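Local coordinates for protein response regulator aspartate phosphatase H (Bacillus subtilis, PDB 3Q15) that dephosphorylates the sporulation response regulator Spo0F and also acts on the competence regulator ComA, so separating competence from sporulation in time, at residues L99-Y102 with S103-R107; E119-G122 with Y123-A127; E128-L131 with P132-S135. All coordinates share one frame; numbering follows the deposited sequence.

How the interactions relate
The three contacts follow one another along the chain, largely within the predicted first TPR repeat: interaction 1 on helix 93-113, interaction 2 on helix 117-128, and interaction 3 in the loop before helix 137-153. Interactions 1 and 2, centres about 10 Å apart, pack together where Arg107 CG comes 3.4 Å from Tyr123 CE1. Interaction 3, centred about 12 Å from the centre of interaction 1, folds back on helix 93-113 through Tyr101 and Leu131; Lys100 NZ and Glu130 OE1 add a long, weak ion pair. Within the chain interactions 2 and 3 merely adjoin, but Arg125 forms a salt bridge with Glu128 of the second subunit. The Tyr102 side chain lies about 11 Å from a magnesium ion.

Interaction 1: residues L99-Y102 with S103-R107; sequences LKYY and SLFFR
Tyr102 meets Phe106 one turn further along helix 93-113 in a local, within-helix contact between side chains four residues apart; the predicted first TPR repeat begins partway along this helix. The two aromatic side chains run alongside each other in the same direction, Tyr102 CD2 lying 3.8 Å from Phe106 CE2. Their planes are inclined by 37° with centroids 6.0 Å apart, an oblique pairing that is neither a stack nor edge-to-face. Phe106 is also covered on one face by its neighbour Phe105, whose CD2 stands over the ring centre, 3.9 Å above the plane of Phe106.

Tyr101 and Phe105 also lie side by side: both have CG anti to the backbone N, which sends the rings the same way and brings Tyr101 OH 4.0 Å from Phe105 CD1. Ser103 makes the polar side-chain contact. With chi1 at 66°, Ser103 OG turns back along the helix and donates to Lys100 O over 2.8 Å. That carbonyl, Lys100 O, also accepts the backbone N-H of Leu104, with Leu104 N at 3.2 Å, so two donors grip one oxygen, both from the same face of its plane. Lys100 is extended, and its CG runs beside Leu104 CD1.

Three neighbouring helices pack against parts of this segment. Helix 49-67 meets Leu99, Tyr102 and Ser103, with Tyr54 bringing its ring to Tyr102; helix 137-153 receives Tyr101 and Phe105 at Phe143 and Lys146; helix 117-128 packs on Leu104 and Arg107, whose guanidinium pairs with Glu111.

Interaction 2: residues E119-G122 with Y123-A127; sequences EAIG and YYREA
Tyr124 lies over the carbonyl of Ala120, one turn earlier in helix 117-128, and its side chain can be followed outward from the backbone. Tyr124 CB sits 3.4 Å from Ile121 O. The first torsion places CG anti to the carbonyl carbon and beside the backbone N (chi1 -71°), which swings the ring back over the preceding turn: Tyr124 CG is 3.3 Å from Ala120 O. On the two sides of the ring, Tyr124 CD2 and CD1 are 3.5 and 3.7 Å from Ala120 O. That oxygen stands over one ring face, offset toward the rim, while Ala120 O also accepts the N-H of Tyr124, whose N is 2.8 Å away. Further out, Tyr124 CE2 reaches the methyl of Ala120, 4.1 Å from Ala120 CB. Beyond these, Tyr124 packs between Met109 and Phe112 of helix 93-113 and Val147 and Ala150 of helix 137-153.

Glu119 O approaches the Tyr123 ring obliquely, 3.2 Å from Tyr123 CD2. Arg125 lies beside Ile121, both pointing the same way; its bent chain carries the guanidinium to a salt bridge with Glu128 of the second subunit. Gly122 O accepts the N-H of Glu126 and is joined to Glu126 OE1 by a water donating to both, 2.7 Å from Gly122 O.

Ala120, Tyr124 and Ala127 fall at positions 20, 24 and 27 of the predicted first repeat, where the TPR consensus has alanine, an aromatic and alanine, consistent with the second helix of a TPR helix-turn-helix unit.

Interaction 3: residues E128-L131 with P132-S135; sequences EKEL and PFVS
Pro132 lies against the last carbonyls of the chain leaving helix 117-128: its CD is 3.1 Å from Glu128 O and 3.2 Å from Lys129 O. In Leu131, chi1 of -82° sets CG beside the backbone N, and the branch reaches helix 93-113 with CD2 against the Tyr101 ring.

In Phe133, CG likewise lies anti to the carbonyl carbon (chi1 -61°). This folds the ring back along the chain with its edge toward two carbonyls: Lys129 O lies in the ring plane 3.6 Å from Phe133 CE2, and Glu130 O is there as well. Val134 directs CB toward the turn, 3.3 Å from Leu131 O; its chi1 of 169° puts CG2 beside the backbone N, 4.0 Å from both Glu130 O and Leu131 O.

Phe133 N donates to Glu130 O at 3.2 Å and Val134 N to Leu131 O at 2.6 Å, each donor standing above its carbonyl plane. Pro132 is the 32nd residue of the predicted repeat, fitting the proline that commonly follows the second TPR helix. It has no N-H for Glu128 O, which accepts Leu131 N within a type I turn (2.9 Å), consistent with a switch from alpha-helical i-to-i+4 to i-to-i+3 bonding.

Interaction 1: residues L99-Y102 with S103-R107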
# COMPACT_ATOMS: atom_id res chain seq x y z
N LEU A 99 -10.72 -0.85 22.40
CA LEU A 99 -9.90 0.31 22.76
C LEU A 99 -8.58 0.28 22.02
O LEU A 99 -8.14 1.29 21.47
CB LEU A 99 -9.64 0.36 24.27
CG LEU A 99 -10.84 0.65 25.17
CD1 LEU A 99 -10.39 0.67 26.62
CD2 LEU A 99 -11.49 1.97 24.79
N LYS A 100 -7.94 -0.89 22.01
CA LYS A 100 -6.67 -1.05 21.32
C LYS A 100 -6.83 -0.70 19.85
O LYS A 100 -5.98 -0.04 19.26
CB LYS A 100 -6.17 -2.49 21.47
CG LYS A 100 -4.80 -2.73 20.86
CD LYS A 100 -4.28 -4.11 21.20
CE LYS A 100 -2.82 -4.28 20.79
NZ LYS A 100 -2.30 -5.63 21.12
N TYR A 101 -7.94 -1.14 19.25
CA TYR A 101 -8.20 -0.90 17.84
C TYR A 101 -8.32 0.59 17.55
O TYR A 101 -7.75 1.10 16.59
CB TYR A 101 -9.48 -1.61 17.40
CG TYR A 101 -10.02 -1.11 16.07
CD1 TYR A 101 -11.09 -0.23 16.02
CD2 TYR A 101 -9.43 -1.49 14.87
CE1 TYR A 101 -11.58 0.23 14.81
CE2 TYR A 101 -9.91 -1.03 13.66
CZ TYR A 101 -10.98 -0.17 13.64
OH TYR A 101 -11.46 0.28 12.42
N TYR A 102 -9.08 1.29 18.40
CA TYR A 102 -9.27 2.72 18.24
C TYR A 102 -7.97 3.51 18.43
O TYR A 102 -7.68 4.42 17.66
CB TYR A 102 -10.34 3.22 19.21
CG TYR A 102 -11.75 3.02 18.71
CD1 TYR A 102 -12.77 2.62 19.57
CD2 TYR A 102 -12.08 3.25 17.37
CE1 TYR A 102 -14.06 2.44 19.11
CE2 TYR A 102 -13.37 3.08 16.91
CZ TYR A 102 -14.36 2.67 17.79
OH TYR A 102 -15.65 2.49 17.36
N SER A 103 -7.20 3.16 19.46
CA SER A 103 -5.97 3.89 19.75
C SER A 103 -5.04 3.86 18.55
O SER A 103 -4.42 4.86 18.21
CB SER A 103 -5.27 3.34 20.99
OG SER A 103 -4.81 2.01 20.78
N LEU A 104 -4.95 2.69 17.91
CA LEU A 104 -4.11 2.50 16.73
C LEU A 104 -4.71 3.19 15.51
O LEU A 104 -3.99 3.77 14.69
CB LEU A 104 -3.94 1.01 16.45
CG LEU A 104 -3.15 0.19 17.48
CD1 LEU A 104 -3.36 -1.30 17.26
CD2 LEU A 104 -1.67 0.55 17.42
N PHE A 105 -6.03 3.11 15.37
CA PHE A 105 -6.71 3.69 14.23
C PHE A 105 -6.55 5.21 14.22
O PHE A 105 -6.06 5.78 13.24
CB PHE A 105 -8.20 3.33 14.23
CG PHE A 105 -8.98 4.01 13.14
CD1 PHE A 105 -9.06 3.44 11.87
CD2 PHE A 105 -9.62 5.22 13.37
CE1 PHE A 105 -9.77 4.07 10.85
CE2 PHE A 105 -10.33 5.85 12.36
CZ PHE A 105 -10.41 5.28 11.10
N PHE A 106 -6.94 5.85 15.31
CA PHE A 106 -6.84 7.30 15.40
C PHE A 106 -5.40 7.81 15.39
O PHE A 106 -5.14 8.93 14.98
CB PHE A 106 -7.59 7.82 16.62
CG PHE A 106 -9.07 7.82 16.44
CD1 PHE A 106 -9.67 8.72 15.58
CD2 PHE A 106 -9.86 6.91 17.12
CE1 PHE A 106 -11.05 8.72 15.40
CE2 PHE A 106 -11.23 6.91 16.94
CZ PHE A 106 -11.83 7.81 16.09
N ARG A 107 -4.47 6.98 15.85
CA ARG A 107 -3.06 7.33 15.78
C ARG A 107 -2.60 7.32 14.33
O ARG A 107 -1.82 8.17 13.91
CB ARG A 107 -2.21 6.38 16.63
CG ARG A 107 -0.72 6.63 16.51
CD ARG A 107 -0.36 8.06 16.89
NE ARG A 107 1.06 8.35 16.68
CZ ARG A 107 1.99 8.21 17.61
NH1 ARG A 107 1.67 7.78 18.82
NH2 ARG A 107 3.26 8.50 17.33

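Interaction 2: residues E119-G122 with Y123-A127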
# COMPACT_ATOMS: atom_id res chain seq x y z
N GLU A 119 4.51 6.38 8.71
CA GLU A 119 4.00 6.14 10.06
C GLU A 119 2.54 5.72 10.02
O GLU A 119 2.16 4.74 10.67
CB GLU A 119 4.18 7.39 10.94
CG GLU A 119 5.63 7.80 11.16
CD GLU A 119 6.44 6.70 11.84
OE1 GLU A 119 5.94 6.11 12.81
OE2 GLU A 119 7.58 6.43 11.39
N ALA A 120 1.72 6.45 9.27
CA ALA A 120 0.29 6.15 9.17
C ALA A 120 0.04 4.71 8.74
O ALA A 120 -0.74 3.99 9.36
CB ALA A 120 -0.41 7.12 8.22
N ILE A 121 0.70 4.29 7.67
CA ILE A 121 0.56 2.93 7.15
C ILE A 121 0.84 1.90 8.24
O ILE A 121 0.07 0.95 8.43
CB ILE A 121 1.51 2.71 5.94
CG1 ILE A 121 1.09 3.59 4.77
CG2 ILE A 121 1.54 1.24 5.53
CD1 ILE A 121 2.13 3.70 3.65
N GLY A 122 1.93 2.11 8.97
CA GLY A 122 2.30 1.23 10.06
C GLY A 122 1.20 1.08 11.08
O GLY A 122 0.94 -0.03 11.56
N TYR A 123 0.54 2.18 11.42
CA TYR A 123 -0.57 2.12 12.37
C TYR A 123 -1.81 1.49 11.74
O TYR A 123 -2.53 0.73 12.40
CB TYR A 123 -0.87 3.50 12.97
CG TYR A 123 0.15 3.90 14.02
CD1 TYR A 123 0.10 3.38 15.31
CD2 TYR A 123 1.17 4.79 13.72
CE1 TYR A 123 1.03 3.73 16.27
CE2 TYR A 123 2.11 5.15 14.67
CZ TYR A 123 2.04 4.62 15.94
OH TYR A 123 2.97 4.98 16.88
N TYR A 124 -2.05 1.80 10.47
CA TYR A 124 -3.16 1.18 9.74
C TYR A 124 -3.04 -0.34 9.77
O TYR A 124 -4.02 -1.05 9.99
CB TYR A 124 -3.22 1.66 8.29
CG TYR A 124 -3.65 3.09 8.11
CD1 TYR A 124 -4.40 3.74 9.09
CD2 TYR A 124 -3.32 3.80 6.96
CE1 TYR A 124 -4.79 5.06 8.92
CE2 TYR A 124 -3.71 5.11 6.79
CZ TYR A 124 -4.44 5.74 7.77
OH TYR A 124 -4.83 7.05 7.59
N ARG A 125 -1.83 -0.84 9.54
CA ARG A 125 -1.59 -2.28 9.52
C ARG A 125 -1.83 -2.89 10.90
O ARG A 125 -2.52 -3.89 11.03
CB ARG A 125 -0.17 -2.59 9.03
CG ARG A 125 0.10 -2.11 7.61
CD ARG A 125 -0.81 -2.81 6.60
NE ARG A 125 -0.88 -4.24 6.87
CZ ARG A 125 0.01 -5.13 6.45
NH1 ARG A 125 1.05 -4.73 5.73
NH2 ARG A 125 -0.13 -6.41 6.75
N GLU A 126 -1.26 -2.28 11.93
CA GLU A 126 -1.45 -2.76 13.30
C GLU A 126 -2.92 -2.73 13.68
O GLU A 126 -3.41 -3.62 14.37
CB GLU A 126 -0.62 -1.95 14.30
CG GLU A 126 0.89 -2.08 14.11
CD GLU A 126 1.37 -3.52 14.15
OE1 GLU A 126 1.94 -3.99 13.14
OE2 GLU A 126 1.17 -4.20 15.18
N ALA A 127 -3.62 -1.69 13.23
CA ALA A 127 -5.04 -1.55 13.52
C ALA A 127 -5.85 -2.69 12.90
O ALA A 127 -6.72 -3.27 13.55
CB ALA A 127 -5.55 -0.20 13.04
O HOH W 1 2.69 -2.12 11.52

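Interaction 3: residues E128-L131 with P132-S135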
# COMPACT_ATOMS: atom_id res chain seq x y z
N GLU A 128 -5.56 -3.00 11.64
CA GLU A 128 -6.27 -4.07 10.94
C GLU A 128 -6.16 -5.41 11.68
O GLU A 128 -7.12 -6.17 11.71
CB GLU A 128 -5.78 -4.20 9.49
CG GLU A 128 -6.66 -5.13 8.64
CD GLU A 128 -6.22 -5.21 7.18
OE1 GLU A 128 -5.40 -4.36 6.76
OE2 GLU A 128 -6.69 -6.12 6.46
N LYS A 129 -5.00 -5.68 12.28
CA LYS A 129 -4.79 -6.94 12.99
C LYS A 129 -5.76 -7.12 14.15
O LYS A 129 -5.95 -8.24 14.64
CB LYS A 129 -3.35 -7.07 13.50
CG LYS A 129 -2.28 -6.97 12.42
CD LYS A 129 -0.89 -7.24 13.00
CE LYS A 129 0.20 -6.64 12.13
NZ LYS A 129 0.11 -7.09 10.71
N GLU A 130 -6.36 -6.02 14.60
CA GLU A 130 -7.32 -6.06 15.70
C GLU A 130 -8.73 -6.39 15.21
O GLU A 130 -9.58 -6.82 16.00
CB GLU A 130 -7.33 -4.73 16.45
CG GLU A 130 -6.03 -4.41 17.15
CD GLU A 130 -5.61 -5.50 18.12
OE1 GLU A 130 -4.39 -5.77 18.22
OE2 GLU A 130 -6.50 -6.09 18.77
N LEU A 131 -8.98 -6.19 13.92
CA LEU A 131 -10.29 -6.45 13.35
C LEU A 131 -10.78 -7.89 13.54
O LEU A 131 -11.94 -8.10 13.90
CB LEU A 131 -10.33 -6.08 11.87
CG LEU A 131 -10.55 -4.60 11.53
CD1 LEU A 131 -11.86 -4.10 12.12
CD2 LEU A 131 -9.39 -3.77 12.03
N PRO A 132 -9.91 -8.88 13.30
CA PRO A 132 -10.32 -10.29 13.41
C PRO A 132 -10.94 -10.63 14.76
O PRO A 132 -11.65 -11.62 14.88
CB PRO A 132 -8.99 -11.04 13.25
CG PRO A 132 -8.16 -10.14 12.41
CD PRO A 132 -8.52 -8.75 12.84
N PHE A 133 -10.66 -9.80 15.76
CA PHE A 133 -11.18 -10.03 17.10
C PHE A 133 -12.49 -9.27 17.32
O PHE A 133 -13.04 -9.28 18.42
CB PHE A 133 -10.13 -9.65 18.14
CG PHE A 133 -8.87 -10.45 18.03
CD1 PHE A 133 -8.70 -11.62 18.75
CD2 PHE A 133 -7.85 -10.04 17.19
CE1 PHE A 133 -7.54 -12.36 18.65
CE2 PHE A 133 -6.68 -10.77 17.08
CZ PHE A 133 -6.53 -11.93 17.81
N VAL A 134 -12.97 -8.63 16.27
CA VAL A 134 -14.25 -7.93 16.32
C VAL A 134 -15.32 -8.68 15.52
O VAL A 134 -15.19 -8.86 14.31
CB VAL A 134 -14.13 -6.50 15.78
CG1 VAL A 134 -15.51 -5.88 15.58
CG2 VAL A 134 -13.29 -5.65 16.71
N SER A 135 -16.37 -9.13 16.20
CA SER A 135 -17.46 -9.85 15.55
C SER A 135 -18.48 -8.88 14.97
O SER A 135 -19.61 -8.79 15.45
CB SER A 135 -18.14 -10.81 16.52
OG SER A 135 -19.15 -11.56 15.88